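PDB 6V8M: Ara h 8 allergen isoform, which probably binds small hydrophobic ligands such as plant hormones as a pathogenesis-related PR-10 allergen of peanut, and here holds several 8-anilino-1-naphthalene sulfonate molecules. Local coordinates for residues T5-S10 / K114-F119; T80-I85 / S99-L104. One frame throughout, in Å; residues are numbered along the deposited sequence.

Contact 1. Residues T5-S10 / K114-F119. With 2AN (8-anilino-1-naphthalene sulfonate), chain C.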
loop_
_atom_site.group_PDB
_atom_site.type_symbol
_atom_site.label_atom_id
_atom_site.label_comp_id
_atom_site.label_asym_id
_atom_site.label_seq_id
_atom_site.Cartn_x
_atom_site.Cartn_y
_atom_site.Cartn_z
ATOM N N THR A 5 -4.463 15.054 -4.037
ATOM C CA THR A 5 -4.793 13.832 -4.809
ATOM C C THR A 5 -3.853 13.694 -5.998
ATOM O O THR A 5 -3.695 14.655 -6.771
ATOM C CB THR A 5 -6.261 13.800 -5.250
ATOM O OG1 THR A 5 -7.030 13.881 -4.046
ATOM C CG2 THR A 5 -6.613 12.537 -6.000
ATOM N N PHE A 6 -3.288 12.500 -6.147
ATOM C CA PHE A 6 -2.300 12.159 -7.189
ATOM C C PHE A 6 -2.799 10.915 -7.897
ATOM O O PHE A 6 -3.203 9.965 -7.230
ATOM C CB PHE A 6 -0.897 11.929 -6.616
ATOM C CG PHE A 6 -0.353 13.115 -5.880
ATOM C CD1 PHE A 6 0.330 14.115 -6.547
ATOM C CD2 PHE A 6 -0.556 13.238 -4.511
ATOM C CE1 PHE A 6 0.810 15.209 -5.850
ATOM C CE2 PHE A 6 -0.096 14.348 -3.828
ATOM C CZ PHE A 6 0.589 15.326 -4.504
ATOM N N GLU A 7 -2.828 10.950 -9.227
ATOM C CA GLU A 7 -3.258 9.775 -10.035
ATOM C C GLU A 7 -2.093 9.377 -10.938
ATOM O O GLU A 7 -1.543 10.265 -11.641
ATOM C CB GLU A 7 -4.525 10.085 -10.835
ATOM C CG GLU A 7 -5.753 10.242 -9.955
ATOM C CD GLU A 7 -7.058 10.519 -10.675
ATOM O OE1 GLU A 7 -7.329 9.838 -11.679
ATOM O OE2 GLU A 7 -7.795 11.424 -10.228
ATOM N N GLU A 8 -1.744 8.095 -10.972
ATOM C CA GLU A 8 -0.614 7.633 -11.804
ATOM C C GLU A 8 -0.907 6.264 -12.385
ATOM O O GLU A 8 -1.663 5.493 -11.777
ATOM C CB GLU A 8 0.684 7.569 -11.013
ATOM C CG GLU A 8 1.082 8.919 -10.487
ATOM C CD GLU A 8 2.541 9.022 -10.116
ATOM O OE1 GLU A 8 2.823 9.614 -9.065
ATOM O OE2 GLU A 8 3.376 8.516 -10.889
ATOM N N GLU A 9 -0.354 6.024 -13.568
ATOM C CA GLU A 9 -0.365 4.666 -14.174
ATOM C C GLU A 9 1.068 4.174 -14.340
ATOM O O GLU A 9 1.958 4.986 -14.629
ATOM C CB GLU A 9 -1.090 4.672 -15.511
ATOM C CG GLU A 9 -2.457 5.322 -15.439
ATOM C CD GLU A 9 -3.304 5.171 -16.690
ATOM O OE1 GLU A 9 -4.415 5.751 -16.717
ATOM O OE2 GLU A 9 -2.842 4.493 -17.644
ATOM N N SER A 10 1.251 2.872 -14.222
ATOM C CA SER A 10 2.528 2.182 -14.492
ATOM C C SER A 10 2.194 0.790 -15.026
ATOM O O SER A 10 0.993 0.514 -15.273
ATOM C CB SER A 10 3.413 2.154 -13.258
ATOM O OG SER A 10 2.718 1.632 -12.129
ATOM N N LYS A 114 -3.113 1.186 -12.081
ATOM C CA LYS A 114 -3.752 2.510 -11.974
ATOM C C LYS A 114 -3.913 2.818 -10.493
ATOM O O LYS A 114 -4.556 2.011 -9.757
ATOM C CB LYS A 114 -5.105 2.549 -12.682
ATOM C CG LYS A 114 -5.081 2.348 -14.186
ATOM C CD LYS A 114 -6.472 2.476 -14.792
ATOM C CE LYS A 114 -6.610 1.827 -16.150
ATOM N NZ LYS A 114 -7.966 2.053 -16.705
ATOM N N VAL A 115 -3.341 3.941 -10.065
ATOM C CA VAL A 115 -3.463 4.366 -8.654
ATOM C C VAL A 115 -4.022 5.773 -8.559
ATOM O O VAL A 115 -3.825 6.602 -9.457
ATOM C CB VAL A 115 -2.145 4.239 -7.872
ATOM C CG1 VAL A 115 -1.545 2.851 -7.996
ATOM C CG2 VAL A 115 -1.148 5.310 -8.260
ATOM N N SER A 116 -4.722 5.988 -7.470
ATOM C CA SER A 116 -5.151 7.299 -6.955
ATOM C C SER A 116 -4.724 7.353 -5.492
ATOM O O SER A 116 -5.164 6.468 -4.719
ATOM C CB SER A 116 -6.642 7.445 -7.072
ATOM O OG SER A 116 -7.044 8.758 -6.722
ATOM N N VAL A 117 -4.024 8.408 -5.107
ATOM C CA VAL A 117 -3.519 8.513 -3.711
ATOM C C VAL A 117 -3.972 9.864 -3.194
ATOM O O VAL A 117 -3.602 10.864 -3.813
ATOM C CB VAL A 117 -2.001 8.380 -3.637
ATOM C CG1 VAL A 117 -1.532 8.371 -2.193
ATOM C CG2 VAL A 117 -1.524 7.131 -4.353
ATOM N N THR A 118 -4.734 9.863 -2.106
ATOM C CA THR A 118 -5.227 11.128 -1.519
ATOM C C THR A 118 -4.568 11.308 -0.162
ATOM O O THR A 118 -4.901 10.531 0.752
ATOM C CB THR A 118 -6.747 11.238 -1.464
ATOM O OG1 THR A 118 -7.241 11.114 -2.800
ATOM C CG2 THR A 118 -7.190 12.591 -0.943
ATOM N N PHE A 119 -3.735 12.334 -0.027
ATOM C CA PHE A 119 -3.147 12.764 1.265
ATOM C C PHE A 119 -4.092 13.785 1.902
ATOM O O PHE A 119 -4.572 14.696 1.238
ATOM C CB PHE A 119 -1.775 13.409 1.077
ATOM C CG PHE A 119 -0.690 12.524 0.518
ATOM C CD1 PHE A 119 -0.650 12.207 -0.841
ATOM C CD2 PHE A 119 0.334 12.070 1.329
ATOM C CE1 PHE A 119 0.371 11.432 -1.365
ATOM C CE2 PHE A 119 1.367 11.319 0.791
ATOM C CZ PHE A 119 1.371 10.980 -0.543
HETATM C C1 2AN C . 1.596 4.024 -5.903
HETATM C C2 2AN C . 0.808 3.784 -4.813
HETATM C C3 2AN C . 0.551 2.482 -4.362
HETATM C C4 2AN C . 1.080 1.432 -5.034
HETATM C C5 2AN C . 1.904 1.624 -6.169
HETATM C C6 2AN C . 2.435 0.499 -6.834
HETATM C C7 2AN C . 3.212 0.619 -7.918
HETATM C C8 2AN C . 3.523 1.890 -8.415
HETATM N N 2AN C . 1.802 5.366 -6.338
HETATM S S 2AN C . 3.577 4.507 -8.589
HETATM C C9 2AN C . 3.037 3.019 -7.815
HETATM C C10 2AN C . 2.190 2.942 -6.645
HETATM C C11 2AN C . 1.881 6.545 -5.577
HETATM C C12 2AN C . 2.224 6.507 -4.232
HETATM C C13 2AN C . 2.278 7.676 -3.495
HETATM C C14 2AN C . 2.019 8.893 -4.082
HETATM C C15 2AN C . 1.695 8.942 -5.421
HETATM C C16 2AN C . 1.620 7.778 -6.167
HETATM O O1 2AN C . 4.198 5.330 -7.610
HETATM O O2 2AN C . 2.343 5.231 -9.078
HETATM O O3 2AN C . 4.385 4.105 -9.698
#
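F6 pairs with V117 and E8 with V115 through mutual backbone hydrogen bonds, the straightest from V115 N to E8 O at 2.9 Å and 173°. Between the pairs E7 CA points its hydrogen at V115 O, 3.3 Å away, and S116 CA likewise at F6 O; beyond them T5 CA does so to V117 O. On the outer face, with E7, E9, K114 and S116, T5 OG1 and T118 OG1 share a hydrogen bond of 3.0 Å; E9 and K114 lie alongside each other, their charged ends apart.

These are the first and last strands of the Bet v 1 sheet, 3-12 being outermost, and the face carrying E8, V115 and V117 is turned to the internal pocket. The chain C ligand rests on the two valines: V115 CG2 is 3.5 Å from the ligand N, and V117 CG2 is 3.7 Å from C11 of the anilino ring. V117 CG2 stands anti to its carbonyl carbon, which sets that methyl against the ring. E8 brings its CB to 3.5 Å from the sulfonate O2, and its OE1 forms a salt bridge with K136.

Farther along, the F6 and F119 rings meet with planes at 89°, F6 CE2 3.7 Å from F119 CD1.

Contact 2. Residues T80-I85 / S99-L104; sequences TYDYTI and SFKTKL. With 2AN (8-anilino-1-naphthalene sulfonate), chain E; 2AN (8-anilino-1-naphthalene sulfonate), chain C.
Y81 and Y83 face T102 and F100 as hydrogen-bonded antiparallel pairs, segments 80-85 and 99-104 running at 168° with axes 4.6 Å apart at the closest. F100 N gives a nearly straight bond to Y83 O, 2.7 Å long. In the other pair Y81 N bonds straight to T102 O, but the return side is split: Y81 O takes T102 OG1 on a lone pair in the carbonyl plane at 2.7 Å, and the T102 N-H is shared between Y81 O, weakly, and D82 OD1, 3.2 Å from T102 N. A water donates to D82 OD1 and, weakly, to T102 O.

The Y83 and F100 rings are almost parallel, 6° between planes, but slid apart and barely overlapping. Over the Y83 face lies F100 CB, a CH-pi contact 3.7 Å from the centroid. With chi1 of 57°, Y83 CG sits between its backbone N and carbonyl carbon, which lays the ring over F100 CB and brings Y83 OH above the rim of the F100 ring, 3.5 Å from F100 CD2. I85 CD1 touches F100 CE1 at 3.7 Å and reaches the chain E ligand, while F100 CD2 approaches that of chain C. On the other face S99 OG donates to T84 OG1, which also bonds to D72.

This hairpin lies in the Bet v 1 sheet between strands 64-75 and 110-121; F100 also meets helix 129-152, and L104 packs on helix 16-25.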
loop_
_atom_site.group_PDB
_atom_site.type_symbol
_atom_site.label_atom_id
_atom_site.label_comp_id
_atom_site.label_asym_id
_atom_site.label_seq_id
_atom_site.Cartn_x
_atom_site.Cartn_y
_atom_site.Cartn_z
ATOM N N THR A 80 -8.953 -5.060 -7.704
ATOM C CA THR A 80 -9.186 -3.811 -6.954
ATOM C C THR A 80 -8.730 -3.971 -5.506
ATOM O O THR A 80 -9.162 -4.889 -4.837
ATOM C CB THR A 80 -10.653 -3.376 -7.015
ATOM O OG1 THR A 80 -10.832 -2.930 -8.362
ATOM C CG2 THR A 80 -10.959 -2.246 -6.054
ATOM N N TYR A 81 -7.958 -2.998 -5.030
ATOM C CA TYR A 81 -7.571 -2.919 -3.602
ATOM C C TYR A 81 -7.450 -1.451 -3.217
ATOM O O TYR A 81 -6.539 -0.785 -3.686
ATOM C CB TYR A 81 -6.297 -3.712 -3.321
ATOM C CG TYR A 81 -5.969 -3.772 -1.847
ATOM C CD1 TYR A 81 -6.883 -4.256 -0.936
ATOM C CD2 TYR A 81 -4.719 -3.425 -1.373
ATOM C CE1 TYR A 81 -6.607 -4.308 0.426
ATOM C CE2 TYR A 81 -4.437 -3.438 -0.005
ATOM C CZ TYR A 81 -5.384 -3.880 0.903
ATOM O OH TYR A 81 -5.086 -3.929 2.246
ATOM N N ASP A 82 -8.361 -1.015 -2.355
ATOM C CA ASP A 82 -8.423 0.370 -1.847
ATOM C C ASP A 82 -8.241 0.281 -0.342
ATOM O O ASP A 82 -8.934 -0.537 0.274
ATOM C CB ASP A 82 -9.739 1.056 -2.228
ATOM C CG ASP A 82 -10.031 1.117 -3.725
ATOM O OD1 ASP A 82 -9.109 0.852 -4.556
ATOM O OD2 ASP A 82 -11.236 1.374 -4.061
ATOM N N TYR A 83 -7.358 1.097 0.214
ATOM C CA TYR A 83 -6.982 1.029 1.646
ATOM C C TYR A 83 -6.568 2.411 2.098
ATOM O O TYR A 83 -6.094 3.254 1.281
ATOM C CB TYR A 83 -5.877 -0.000 1.886
ATOM C CG TYR A 83 -4.633 0.258 1.074
ATOM C CD1 TYR A 83 -4.534 -0.180 -0.231
ATOM C CD2 TYR A 83 -3.520 0.830 1.648
ATOM C CE1 TYR A 83 -3.380 0.035 -0.977
ATOM C CE2 TYR A 83 -2.358 1.039 0.920
ATOM C CZ TYR A 83 -2.287 0.649 -0.404
ATOM O OH TYR A 83 -1.149 0.824 -1.163
ATOM N N THR A 84 -6.649 2.605 3.401
ATOM C CA THR A 84 -6.305 3.887 4.033
ATOM C C THR A 84 -5.254 3.620 5.096
ATOM O O THR A 84 -5.472 2.692 5.905
ATOM C CB THR A 84 -7.524 4.609 4.582
ATOM O OG1 THR A 84 -8.392 4.956 3.516
ATOM C CG2 THR A 84 -7.139 5.877 5.286
ATOM N N ILE A 85 -4.180 4.389 5.071
ATOM C CA ILE A 85 -3.166 4.357 6.174
ATOM C C ILE A 85 -3.461 5.545 7.084
ATOM O O ILE A 85 -3.577 6.669 6.602
ATOM C CB ILE A 85 -1.736 4.364 5.597
ATOM C CG1 ILE A 85 -1.548 3.220 4.599
ATOM C CG2 ILE A 85 -0.716 4.337 6.726
ATOM C CD1 ILE A 85 -0.184 3.174 3.985
ATOM N N SER A 99 -5.266 7.817 1.662
ATOM C CA SER A 99 -6.198 6.857 1.027
ATOM C C SER A 99 -5.651 6.482 -0.341
ATOM O O SER A 99 -5.349 7.374 -1.149
ATOM C CB SER A 99 -7.602 7.398 0.955
ATOM O OG SER A 99 -8.081 7.538 2.296
ATOM N N PHE A 100 -5.520 5.183 -0.550
ATOM C CA PHE A 100 -5.036 4.595 -1.804
ATOM C C PHE A 100 -6.181 3.871 -2.484
ATOM O O PHE A 100 -6.894 3.119 -1.831
ATOM C CB PHE A 100 -3.952 3.569 -1.526
ATOM C CG PHE A 100 -2.708 4.112 -0.892
ATOM C CD1 PHE A 100 -2.676 4.412 0.465
ATOM C CD2 PHE A 100 -1.577 4.307 -1.647
ATOM C CE1 PHE A 100 -1.527 4.915 1.048
ATOM C CE2 PHE A 100 -0.429 4.800 -1.054
ATOM C CZ PHE A 100 -0.403 5.095 0.284
ATOM N N LYS A 101 -6.306 4.081 -3.781
ATOM C CA LYS A 101 -7.156 3.253 -4.676
ATOM C C LYS A 101 -6.232 2.638 -5.724
ATOM O O LYS A 101 -5.454 3.388 -6.367
ATOM C CB LYS A 101 -8.273 4.089 -5.302
ATOM C CG LYS A 101 -9.175 4.788 -4.295
ATOM C CD LYS A 101 -10.253 5.658 -4.885
ATOM C CE LYS A 101 -11.184 4.881 -5.784
ATOM N NZ LYS A 101 -12.235 5.748 -6.379
ATOM N N THR A 102 -6.227 1.316 -5.816
ATOM C CA THR A 102 -5.337 0.599 -6.755
ATOM C C THR A 102 -6.189 -0.379 -7.565
ATOM O O THR A 102 -7.131 -1.022 -7.033
ATOM C CB THR A 102 -4.148 -0.106 -6.091
ATOM O OG1 THR A 102 -4.515 -1.340 -5.454
ATOM C CG2 THR A 102 -3.438 0.786 -5.092
ATOM N N LYS A 103 -5.875 -0.449 -8.841
ATOM C CA LYS A 103 -6.483 -1.405 -9.781
ATOM C C LYS A 103 -5.462 -1.876 -10.822
ATOM O O LYS A 103 -4.751 -1.052 -11.423
ATOM C CB LYS A 103 -7.683 -0.732 -10.450
ATOM C CG LYS A 103 -8.512 -1.690 -11.288
ATOM C CD LYS A 103 -9.792 -1.149 -11.860
ATOM C CE LYS A 103 -10.701 -2.232 -12.438
ATOM N NZ LYS A 103 -10.004 -3.273 -13.247
ATOM N N LEU A 104 -5.453 -3.176 -11.073
ATOM C CA LEU A 104 -4.696 -3.786 -12.182
ATOM C C LEU A 104 -5.633 -4.079 -13.356
ATOM O O LEU A 104 -6.860 -4.283 -13.160
ATOM C CB LEU A 104 -4.072 -5.092 -11.702
ATOM C CG LEU A 104 -3.366 -5.055 -10.355
ATOM C CD1 LEU A 104 -2.760 -6.424 -10.143
ATOM C CD2 LEU A 104 -2.325 -3.949 -10.295
HETATM C C1 2AN E . 4.018 3.312 6.223
HETATM C C2 2AN E . 4.195 4.612 6.610
HETATM C C3 2AN E . 3.967 5.672 5.731
HETATM C C4 2AN E . 3.673 5.409 4.437
HETATM C C5 2AN E . 3.481 4.086 3.979
HETATM C C6 2AN E . 3.131 3.854 2.630
HETATM C C7 2AN E . 2.950 2.619 2.160
HETATM C C8 2AN E . 3.045 1.513 3.012
HETATM N N 2AN E . 4.345 2.260 7.091
HETATM S S 2AN E . 3.297 0.193 5.281
HETATM C C9 2AN E . 3.429 1.667 4.313
HETATM C C10 2AN E . 3.649 2.981 4.866
HETATM C C11 2AN E . 5.069 2.323 8.302
HETATM C C12 2AN E . 4.783 1.333 9.235
HETATM C C13 2AN E . 5.401 1.352 10.475
HETATM C C14 2AN E . 6.313 2.333 10.787
HETATM C C15 2AN E . 6.608 3.314 9.865
HETATM C C16 2AN E . 5.991 3.314 8.625
HETATM O O1 2AN E . 2.532 0.552 6.439
HETATM O O2 2AN E . 2.723 -0.834 4.461
HETATM O O3 2AN E . 4.696 -0.240 5.754
HETATM C C1 2AN C . 1.596 4.024 -5.903
HETATM C C2 2AN C . 0.808 3.784 -4.813
HETATM C C3 2AN C . 0.551 2.482 -4.362
HETATM C C4 2AN C . 1.080 1.432 -5.034
HETATM C C5 2AN C . 1.904 1.624 -6.169
HETATM C C6 2AN C . 2.435 0.499 -6.834
HETATM C C7 2AN C . 3.212 0.619 -7.918
HETATM C C8 2AN C . 3.523 1.890 -8.415
HETATM N N 2AN C . 1.802 5.366 -6.338
HETATM S S 2AN C . 3.577 4.507 -8.589
HETATM C C9 2AN C . 3.037 3.019 -7.815
HETATM C C10 2AN C . 2.190 2.942 -6.645
HETATM C C11 2AN C . 1.881 6.545 -5.577
HETATM C C12 2AN C . 2.224 6.507 -4.232
HETATM C C13 2AN C . 2.278 7.676 -3.495
HETATM C C14 2AN C . 2.019 8.893 -4.082
HETATM C C15 2AN C . 1.695 8.942 -5.421
HETATM C C16 2AN C . 1.620 7.778 -6.167
HETATM O O1 2AN C . 4.198 5.330 -7.610
HETATM O O2 2AN C . 2.343 5.231 -9.078
HETATM O O3 2AN C . 4.385 4.105 -9.698
HETATM O O HOH W 1 -9.563 1.068 -7.257
#

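How the contacts relate
Both contacts belong to one antiparallel sheet, joined where T118 N reaches S99 O at 2.7 Å and S116 O meets K101 N at 2.8 Å, both probable hydrogen bonds. Both are partly buried: contact 1, pairing sequence-distant strands at the sheet margin, is nearer the surface, with three exposed residues among those touching; contact 2, a local hairpin, lies deeper, with one. The chain C ligand touches both, meeting valine methyls and a glutamate in contact 1 and aromatic groups in contact 2; V117 CG1 packs on F100 CE2 between them. On each, the face turned from the pocket is polar and has a hydroxyl pair, but in contact 2 side chains also bond to the backbone ladder and a water joins in.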